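Local coordinates for extracellular solute-binding protein, family 5 (PDB 6WM6) that binds EDTA and other aminopolycarboxylates in the periplasm, probably handing them on to an ABC transporter for uptake, at residues 134-139 / 203-208; 264-267 / 271-274; 338-343 / 526-531; 484-489 / 516-521. All blocks are in the same frame, centred on the assembly; numbering follows the deposited sequence. Where two conformers were deposited one is given.

Contact 1. Residues 134-139 / 203-208; sequences FIYFWK and AESYNN
Y136 reaches from helix 131-141 to helix 202-212 and brings its hydroxyl to S205 and Y206. Its CB leaves the first helix with CG anti to the backbone N (chi1 175°), which sends the ring out toward the second. The ring carbons near CB stay clear of 203-208; the side chain is also packed by A193 and A196 of helix 193-196 and by I202 and L210. Farther out, CE1 comes within 3.5 Å of S205 OG, which lies at the ring edge, near its plane. At the tip, OH and S205 OG form a hydrogen bond of 2.8 Å in which either hydroxyl could be the donor. OH also rests on Y206 CB at 3.6 Å. In this solute-binding protein of family 5 the bond ties the two helices together. Tyrosine suits the place because it is long enough to cross and polar only at its end, while serine is small enough to receive it. S205 OG bonds back to I202 O as well, so the buried hydroxyl is gripped twice. A phenylalanine in place of Y136 would probably still fill the space but leave S205 OG without its partner across the helices. The hydroxyl of Y206 is bonded to T64 and Q141.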
# COMPACT_ATOMS: atom_id res chain seq x y z
N PHE A 134 -16.17 -0.60 18.10
CA PHE A 134 -16.61 -0.76 16.72
C PHE A 134 -17.48 0.42 16.30
O PHE A 134 -17.31 0.96 15.21
CB PHE A 134 -17.39 -2.08 16.55
CG PHE A 134 -16.53 -3.31 16.44
CD1 PHE A 134 -15.81 -3.79 17.52
CD2 PHE A 134 -16.45 -4.00 15.24
CE1 PHE A 134 -15.02 -4.93 17.41
CE2 PHE A 134 -15.67 -5.14 15.11
CZ PHE A 134 -14.96 -5.60 16.20
N ILE A 135 -18.42 0.83 17.16
CA ILE A 135 -19.35 1.90 16.81
C ILE A 135 -18.61 3.22 16.63
O ILE A 135 -18.87 3.96 15.66
CB ILE A 135 -20.47 1.98 17.86
CG1 ILE A 135 -21.38 0.77 17.69
CG2 ILE A 135 -21.27 3.26 17.70
CD1 ILE A 135 -22.33 0.53 18.84
N TYR A 136 -17.67 3.54 17.53
CA TYR A 136 -16.90 4.77 17.37
C TYR A 136 -16.17 4.78 16.03
O TYR A 136 -16.25 5.75 15.26
CB TYR A 136 -15.91 4.96 18.52
CG TYR A 136 -15.00 6.15 18.35
CD1 TYR A 136 -15.40 7.41 18.78
CD2 TYR A 136 -13.76 6.03 17.76
CE1 TYR A 136 -14.56 8.52 18.63
CE2 TYR A 136 -12.93 7.13 17.59
CZ TYR A 136 -13.34 8.36 18.03
OH TYR A 136 -12.49 9.44 17.85
N PHE A 137 -15.46 3.70 15.71
CA PHE A 137 -14.70 3.71 14.47
C PHE A 137 -15.60 3.84 13.26
O PHE A 137 -15.33 4.64 12.34
CB PHE A 137 -13.84 2.46 14.36
CG PHE A 137 -12.88 2.50 13.20
CD1 PHE A 137 -11.95 3.52 13.11
CD2 PHE A 137 -12.94 1.57 12.19
CE1 PHE A 137 -11.07 3.59 12.06
CE2 PHE A 137 -12.04 1.62 11.12
CZ PHE A 137 -11.11 2.63 11.06
N TRP A 138 -16.69 3.06 13.22
CA TRP A 138 -17.65 3.17 12.13
C TRP A 138 -18.17 4.59 11.97
O TRP A 138 -18.24 5.11 10.84
CB TRP A 138 -18.81 2.20 12.40
CG TRP A 138 -20.04 2.36 11.54
CD1 TRP A 138 -20.15 2.15 10.21
CD2 TRP A 138 -21.34 2.72 12.00
NE1 TRP A 138 -21.45 2.38 9.79
CE2 TRP A 138 -22.20 2.71 10.88
CE3 TRP A 138 -21.88 3.04 13.26
CZ2 TRP A 138 -23.55 3.03 10.97
CZ3 TRP A 138 -23.21 3.35 13.35
CH2 TRP A 138 -24.04 3.34 12.20
N LYS A 139 -18.50 5.26 13.08
CA LYS A 139 -19.00 6.63 12.99
C LYS A 139 -17.95 7.58 12.42
O LYS A 139 -18.30 8.50 11.69
CB LYS A 139 -19.51 7.12 14.35
CG LYS A 139 -20.83 6.48 14.74
CD LYS A 139 -21.45 7.12 15.97
CE LYS A 139 -22.81 6.49 16.25
NZ LYS A 139 -23.54 7.14 17.38
N ALA A 203 -15.52 14.33 16.05
CA ALA A 203 -14.54 14.91 15.14
C ALA A 203 -13.33 15.42 15.90
O ALA A 203 -12.18 15.21 15.47
CB ALA A 203 -15.17 16.06 14.35
N GLU A 204 -13.55 16.10 17.02
CA GLU A 204 -12.45 16.60 17.83
C GLU A 204 -11.55 15.46 18.30
O GLU A 204 -10.32 15.54 18.21
CB GLU A 204 -13.02 17.38 19.02
CG GLU A 204 -12.03 17.76 20.11
CD GLU A 204 -11.04 18.82 19.67
OE1 GLU A 204 -9.94 18.88 20.27
OE2 GLU A 204 -11.36 19.59 18.74
N SER A 205 -12.16 14.38 18.80
CA SER A 205 -11.36 13.29 19.35
C SER A 205 -10.60 12.54 18.26
O SER A 205 -9.47 12.10 18.49
CB SER A 205 -12.24 12.34 20.16
OG SER A 205 -13.18 11.67 19.33
N TYR A 206 -11.19 12.41 17.07
CA TYR A 206 -10.53 11.72 15.97
C TYR A 206 -9.44 12.59 15.34
O TYR A 206 -8.31 12.11 15.09
CB TYR A 206 -11.59 11.33 14.94
CG TYR A 206 -11.05 10.58 13.74
CD1 TYR A 206 -10.90 9.20 13.78
CD2 TYR A 206 -10.69 11.25 12.58
CE1 TYR A 206 -10.43 8.50 12.66
CE2 TYR A 206 -10.22 10.57 11.48
CZ TYR A 206 -10.08 9.19 11.54
OH TYR A 206 -9.61 8.54 10.42
N ASN A 207 -9.76 13.85 15.08
CA ASN A 207 -8.84 14.74 14.39
C ASN A 207 -7.74 15.27 15.31
O ASN A 207 -6.66 15.62 14.81
CB ASN A 207 -9.60 15.94 13.80
CG ASN A 207 -10.52 15.57 12.66
OD1 ASN A 207 -10.31 14.59 11.96
ND2 ASN A 207 -11.54 16.38 12.45
N ASN A 208 -7.98 15.36 16.61
CA ASN A 208 -7.02 15.95 17.55
C ASN A 208 -6.46 14.89 18.50
O ASN A 208 -5.32 14.47 18.32
CB ASN A 208 -7.66 17.14 18.27
CG ASN A 208 -8.18 18.19 17.30
OD1 ASN A 208 -9.32 18.63 17.41
ND2 ASN A 208 -7.35 18.57 16.34

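Contact 2. Residues 264-267 / 271-274; sequences LTAL and EVDV
L267 sets one methyl, CD1, squarely over a face of the peptide group that joins D273 to V274, 3.4 Å from D273 O. The second flat group is the carboxylate of E271, which has the methyl of A266 against one face, with A266 CB 4.0 Å from OE1; its other oxygen, OE2, forms a salt bridge with R255. The third is the carbonyl of A266, met in its own plane by E271 N at 2.9 Å, with a C=O...N angle of 159°. The N-H of that bond is bent (131°), and V272 N adds a second, weak bond to the same oxygen at 3.4 Å. Beneath this pair of bonds, V272 CG2 packs on A266 CB at 4.0 Å and also reaches L267 CB, while L267 CA directs a C-H at V272 O, 3.5 Å away. L267 holds CG anti to its backbone N (chi1 179°), which carries the isobutyl group along the returning chain.

The arrangement is the tight reversal by which helix 263-268 passes into strand 274-275. V272 packs on T51 and A53 of strand 49-54, and L267 on I535 of strand 524-537. Alanine suits the turn because a larger side chain would meet both V272 and the E271 carboxylate. Close to the helix end, the reversal rests on one bent and one weak N-H bond to A266 O, backed by the packing of V272, A266 and L267, with the exposed E271 carboxylate paired with R255 and that of D273 bonded to T51 N.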
# COMPACT_ATOMS: atom_id res chain seq x y z
N LEU A 264 21.46 1.27 5.90
CA LEU A 264 22.34 0.11 5.97
C LEU A 264 23.56 0.39 6.84
O LEU A 264 24.02 -0.49 7.59
CB LEU A 264 22.74 -0.32 4.56
CG LEU A 264 23.29 -1.73 4.38
CD1 LEU A 264 22.45 -2.82 5.02
CD2 LEU A 264 23.42 -2.01 2.87
N THR A 265 24.08 1.62 6.80
CA THR A 265 25.17 1.98 7.69
C THR A 265 24.76 1.89 9.15
O THR A 265 25.52 1.37 9.99
CB THR A 265 25.67 3.39 7.35
OG1 THR A 265 26.23 3.40 6.03
CG2 THR A 265 26.73 3.85 8.35
N ALA A 266 23.56 2.35 9.48
CA ALA A 266 23.07 2.27 10.85
C ALA A 266 22.93 0.82 11.31
O ALA A 266 23.18 0.50 12.48
CB ALA A 266 21.72 3.00 10.96
N LEU A 267 22.50 -0.07 10.41
CA LEU A 267 22.40 -1.49 10.75
C LEU A 267 23.78 -2.07 11.04
O LEU A 267 23.97 -2.78 12.04
CB LEU A 267 21.68 -2.23 9.62
CG LEU A 267 21.49 -3.71 9.79
CD1 LEU A 267 20.54 -4.07 10.90
CD2 LEU A 267 20.98 -4.31 8.45
N GLU A 271 23.23 0.63 15.40
CA GLU A 271 22.29 1.64 15.84
C GLU A 271 20.85 1.18 15.66
O GLU A 271 19.95 1.61 16.39
CB GLU A 271 22.51 2.91 15.02
CG GLU A 271 21.62 4.08 15.35
CD GLU A 271 22.00 5.34 14.59
OE1 GLU A 271 23.08 5.35 13.95
OE2 GLU A 271 21.23 6.32 14.62
N VAL A 272 20.61 0.32 14.67
CA VAL A 272 19.32 -0.32 14.48
C VAL A 272 19.61 -1.79 14.19
O VAL A 272 20.73 -2.16 13.80
CB VAL A 272 18.50 0.30 13.34
CG1 VAL A 272 18.28 1.79 13.56
CG2 VAL A 272 19.17 0.05 11.99
N ASP A 273 18.58 -2.62 14.37
CA ASP A 273 18.67 -4.04 14.10
C ASP A 273 17.86 -4.51 12.90
O ASP A 273 18.04 -5.66 12.47
CB ASP A 273 18.19 -4.82 15.33
CG ASP A 273 18.85 -4.37 16.60
OD1 ASP A 273 20.08 -4.43 16.67
OD2 ASP A 273 18.14 -3.95 17.53
N VAL A 274 16.98 -3.66 12.37
CA VAL A 274 16.10 -4.00 11.26
C VAL A 274 15.92 -2.75 10.42
O VAL A 274 15.69 -1.66 10.97
CB VAL A 274 14.70 -4.43 11.73
CG1 VAL A 274 13.86 -4.93 10.54
CG2 VAL A 274 14.79 -5.48 12.81

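Contact 3. Residues 338-343 / 526-531; sequences AKTADP and PIYQLP
The hydroxyl of Y528 meets the hydroxyl of T340: OH lies 2.8 Å from OG1, close enough for Y528 to donate a hydrogen bond, though another acceptor competes for its proton. Y528 adopts the less roomy first torsion, with CG between the backbone N and the carbonyl carbon (chi1 62°), which throws the ring off the strand toward the helix end. In T340, OG1 lies between the backbone N and the carbonyl carbon (chi1 61°), where it also bonds to L336 O one turn back, and the methyl CG2 lies beside the backbone N. The two side chains meet at a slant, with OG1 at the edge of the tyrosine ring and near its plane. Through this meeting the last turn of helix 333-340 is joined to the long strand 524-537, which runs antiparallel to strand 305-311 in the mixed sheet of this binding-protein fold. A341, the first residue to depart from helical geometry, turns its CB to Y528 CZ at 3.9 Å, approaching the ring obliquely. W348 sets its ring at roughly a right angle to that of Y528, and D420 and M421 of helix 416-429 pack on T340, which suits the site by offering both a hydroxyl and a methyl.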
# COMPACT_ATOMS: atom_id res chain seq x y z
N ALA A 338 14.75 -5.61 -18.20
CA ALA A 338 16.09 -6.18 -18.35
C ALA A 338 17.17 -5.26 -17.80
O ALA A 338 18.19 -5.74 -17.27
CB ALA A 338 16.38 -6.47 -19.82
N LYS A 339 16.97 -3.95 -17.91
CA LYS A 339 17.97 -2.99 -17.47
C LYS A 339 17.87 -2.62 -16.00
O LYS A 339 18.87 -2.22 -15.39
CB LYS A 339 17.88 -1.71 -18.30
CG LYS A 339 18.14 -1.88 -19.78
CD LYS A 339 19.61 -1.79 -20.09
CE LYS A 339 19.86 -1.73 -21.60
NZ LYS A 339 19.49 -3.00 -22.29
N THR A 340 16.68 -2.73 -15.39
CA THR A 340 16.46 -2.19 -14.06
C THR A 340 16.12 -3.21 -12.99
O THR A 340 16.23 -2.89 -11.80
CB THR A 340 15.33 -1.13 -14.08
OG1 THR A 340 14.12 -1.76 -14.54
CG2 THR A 340 15.68 0.01 -15.00
N ALA A 341 15.65 -4.40 -13.36
CA ALA A 341 15.28 -5.44 -12.41
C ALA A 341 16.06 -6.72 -12.65
O ALA A 341 16.62 -7.29 -11.70
CB ALA A 341 13.77 -5.72 -12.48
N ASP A 342 16.11 -7.19 -13.89
CA ASP A 342 16.66 -8.52 -14.17
C ASP A 342 18.11 -8.70 -13.72
O ASP A 342 18.49 -9.85 -13.44
CB ASP A 342 16.54 -8.88 -15.65
CG ASP A 342 15.09 -8.98 -16.15
OD1 ASP A 342 14.16 -9.01 -15.32
OD2 ASP A 342 14.92 -9.06 -17.38
N PRO A 343 18.96 -7.67 -13.65
CA PRO A 343 20.35 -7.93 -13.24
C PRO A 343 20.49 -8.45 -11.82
O PRO A 343 21.50 -9.09 -11.52
CB PRO A 343 21.03 -6.57 -13.41
CG PRO A 343 20.25 -5.90 -14.48
CD PRO A 343 18.80 -6.31 -14.18
N PRO A 526 1.08 -0.06 -16.71
CA PRO A 526 1.72 -0.79 -15.61
C PRO A 526 3.08 -1.31 -16.05
O PRO A 526 3.27 -1.67 -17.22
CB PRO A 526 0.75 -1.94 -15.34
CG PRO A 526 0.14 -2.25 -16.72
CD PRO A 526 0.11 -0.91 -17.45
N ILE A 527 4.01 -1.38 -15.10
CA ILE A 527 5.40 -1.77 -15.37
C ILE A 527 5.72 -3.07 -14.64
O ILE A 527 5.66 -4.15 -15.23
CB ILE A 527 6.35 -0.60 -15.09
CG1 ILE A 527 5.98 0.61 -15.97
CG2 ILE A 527 7.79 -1.01 -15.35
CD1 ILE A 527 6.69 1.91 -15.60
N TYR A 528 6.06 -3.01 -13.36
CA TYR A 528 6.32 -4.21 -12.57
C TYR A 528 6.32 -3.81 -11.10
O TYR A 528 6.42 -2.63 -10.74
CB TYR A 528 7.61 -4.92 -12.98
CG TYR A 528 8.89 -4.15 -12.83
CD1 TYR A 528 9.39 -3.82 -11.58
CD2 TYR A 528 9.64 -3.74 -13.95
CE1 TYR A 528 10.58 -3.13 -11.41
CE2 TYR A 528 10.82 -3.04 -13.79
CZ TYR A 528 11.28 -2.73 -12.53
OH TYR A 528 12.46 -2.04 -12.33
N GLN A 529 6.23 -4.83 -10.24
CA GLN A 529 6.19 -4.63 -8.80
C GLN A 529 7.55 -4.22 -8.24
O GLN A 529 8.60 -4.73 -8.63
CB GLN A 529 5.76 -5.95 -8.14
CG GLN A 529 4.28 -6.29 -8.32
CD GLN A 529 4.05 -7.75 -8.07
OE1 GLN A 529 4.23 -8.58 -8.97
NE2 GLN A 529 3.61 -8.07 -6.87
N LEU A 530 7.52 -3.32 -7.26
CA LEU A 530 8.73 -2.97 -6.54
C LEU A 530 9.20 -4.16 -5.72
O LEU A 530 8.39 -4.90 -5.17
CB LEU A 530 8.49 -1.80 -5.60
CG LEU A 530 8.44 -0.40 -6.22
CD1 LEU A 530 7.26 -0.19 -7.13
CD2 LEU A 530 8.42 0.64 -5.10
N PRO A 531 10.50 -4.33 -5.55
CA PRO A 531 11.00 -5.31 -4.58
C PRO A 531 10.96 -4.74 -3.17
O PRO A 531 11.32 -3.59 -2.94
CB PRO A 531 12.44 -5.55 -5.03
CG PRO A 531 12.85 -4.24 -5.65
CD PRO A 531 11.60 -3.69 -6.32

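Contact 4. Residues 484-489 / 516-521; sequences FGFNDP and ELAMDY
F486 and Y521 lie alongside each other, pointing in opposite senses, their nearest atoms, F486 CD1 and Y521 CD2, 3.7 Å apart. The ring centres lie 5.5 Å apart with planes at 45°, neither stacked nor edge-to-face. F486 CE1 points at the backbone of helix 504-521: A518 O lies near the ring plane, 3.5 Å from CE1, and A518 CB packs against the same carbon at 3.8 Å. Alanine suits this point because its short side chain lets the phenyl edge come up to the helix.

Y521 has CG anti to its backbone N (chi1 -171°), which lays the phenol along the 484-489 loop until OH comes to 3.2 Å from G485 O. G485 has a positive phi (91°), at which a CB would press on the carbonyl O of F484. In the second shell, S313 OG bonds both Y521 OH and F484 O, while R324 makes a cation-pi contact with the Y521 ring and bonds its carbonyl O. F475 meets F486 edge-to-face. A leucine in place of Y521 would probably leave S313 without its phenol partner and R324 without its ring, and open a gap beside F486. D488 OD1 caps helix 489-499 at K490 N. The loop before that helix thus packs on the C-terminal part of helix 504-521, just ahead of strand 524-537, mainly through aromatic surface, with a serine bonding both phenol and loop backbone.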
# COMPACT_ATOMS: atom_id res chain seq x y z
N PHE A 484 -5.01 10.60 -13.92
CA PHE A 484 -4.75 10.53 -15.36
C PHE A 484 -6.01 10.62 -16.19
O PHE A 484 -5.93 10.56 -17.42
CB PHE A 484 -3.89 9.29 -15.65
CG PHE A 484 -2.71 9.23 -14.71
CD1 PHE A 484 -1.80 10.25 -14.71
CD2 PHE A 484 -2.59 8.22 -13.78
CE1 PHE A 484 -0.75 10.27 -13.82
CE2 PHE A 484 -1.52 8.20 -12.88
CZ PHE A 484 -0.61 9.27 -12.90
N GLY A 485 -7.16 10.84 -15.56
CA GLY A 485 -8.33 11.28 -16.29
C GLY A 485 -9.26 10.21 -16.82
O GLY A 485 -9.93 10.45 -17.82
N PHE A 486 -9.33 9.05 -16.18
CA PHE A 486 -10.35 8.07 -16.55
C PHE A 486 -11.71 8.71 -16.35
O PHE A 486 -11.96 9.42 -15.37
CB PHE A 486 -10.20 6.78 -15.75
CG PHE A 486 -8.97 5.98 -16.12
CD1 PHE A 486 -8.97 5.14 -17.22
CD2 PHE A 486 -7.83 6.12 -15.38
CE1 PHE A 486 -7.83 4.43 -17.56
CE2 PHE A 486 -6.69 5.42 -15.72
CZ PHE A 486 -6.70 4.58 -16.82
N ASN A 487 -12.59 8.50 -17.33
CA ASN A 487 -13.89 9.16 -17.34
C ASN A 487 -14.83 8.29 -18.15
O ASN A 487 -15.06 8.53 -19.34
CB ASN A 487 -13.77 10.58 -17.90
CG ASN A 487 -15.11 11.31 -17.89
OD1 ASN A 487 -16.13 10.74 -17.51
ND2 ASN A 487 -15.10 12.56 -18.32
N ASP A 488 -15.36 7.26 -17.53
CA ASP A 488 -16.14 6.25 -18.24
C ASP A 488 -17.18 5.67 -17.29
O ASP A 488 -16.85 4.85 -16.41
CB ASP A 488 -15.23 5.16 -18.80
CG ASP A 488 -15.96 4.26 -19.77
OD1 ASP A 488 -17.22 4.25 -19.76
OD2 ASP A 488 -15.29 3.56 -20.57
N PRO A 489 -18.45 6.06 -17.45
CA PRO A 489 -19.49 5.49 -16.58
C PRO A 489 -19.55 3.97 -16.63
O PRO A 489 -19.96 3.36 -15.64
CB PRO A 489 -20.78 6.14 -17.09
CG PRO A 489 -20.31 7.42 -17.74
CD PRO A 489 -18.98 7.09 -18.36
N GLU A 516 -9.94 -4.26 -19.03
CA GLU A 516 -9.85 -4.17 -20.49
C GLU A 516 -10.14 -2.75 -20.96
O GLU A 516 -9.38 -2.19 -21.76
CB GLU A 516 -10.84 -5.16 -21.13
CG GLU A 516 -10.65 -6.63 -20.76
CD GLU A 516 -9.57 -7.36 -21.51
OE1 GLU A 516 -9.01 -6.82 -22.47
OE2 GLU A 516 -9.28 -8.54 -21.14
N LEU A 517 -11.23 -2.16 -20.48
CA LEU A 517 -11.59 -0.80 -20.91
C LEU A 517 -10.55 0.21 -20.45
O LEU A 517 -10.25 1.17 -21.17
CB LEU A 517 -12.97 -0.45 -20.37
CG LEU A 517 -14.14 -1.26 -20.93
CD1 LEU A 517 -15.42 -0.94 -20.18
CD2 LEU A 517 -14.32 -1.02 -22.42
N ALA A 518 -10.02 0.06 -19.25
CA ALA A 518 -9.01 0.99 -18.77
C ALA A 518 -7.76 0.91 -19.63
O ALA A 518 -7.15 1.93 -19.95
CB ALA A 518 -8.69 0.69 -17.31
N MET A 519 -7.36 -0.29 -20.04
CA MET A 519 -6.21 -0.41 -20.92
C MET A 519 -6.50 0.12 -22.32
O MET A 519 -5.60 0.69 -22.94
CB MET A 519 -5.75 -1.86 -20.94
CG MET A 519 -5.21 -2.31 -19.59
SD MET A 519 -3.97 -1.19 -18.85
CE MET A 519 -2.80 -1.37 -20.15
N ASP A 520 -7.74 -0.02 -22.81
CA ASP A 520 -8.10 0.59 -24.08
C ASP A 520 -7.83 2.09 -24.07
O ASP A 520 -7.46 2.68 -25.09
CB ASP A 520 -9.59 0.36 -24.38
CG ASP A 520 -9.93 -1.06 -24.74
OD1 ASP A 520 -9.04 -1.87 -25.09
OD2 ASP A 520 -11.16 -1.36 -24.69
N TYR A 521 -8.05 2.76 -22.92
CA TYR A 521 -7.96 4.21 -22.83
C TYR A 521 -6.51 4.69 -22.79
O TYR A 521 -6.25 5.86 -23.09
CB TYR A 521 -8.73 4.67 -21.59
CG TYR A 521 -8.94 6.14 -21.44
CD1 TYR A 521 -9.76 6.84 -22.32
CD2 TYR A 521 -8.33 6.86 -20.41
CE1 TYR A 521 -9.95 8.23 -22.19
CE2 TYR A 521 -8.53 8.21 -20.27
CZ TYR A 521 -9.33 8.88 -21.14
OH TYR A 521 -9.51 10.25 -20.99

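In the fold
Contacts 3 and 4 are neighbours: P526 CD packs on M519 CE at 4.0 Å, where helix 504-521 runs on into strand 524-537, and their centres are about 25 Å apart. In sequence, contact 4 lies within the long excursion that contact 3 closes. The same strand continues to the surroundings of contact 2, where I535 also packs on L264, although the centres of contacts 2 and 3 are about 26 Å apart and their nearest atoms about 14 Å. Contact 1 stands apart, its centre about 35 to 41 Å from the others, and it lies across the chain's centre from contact 3. Contacts 2 and 4 also lie on opposite sides, about 44 Å apart between centres.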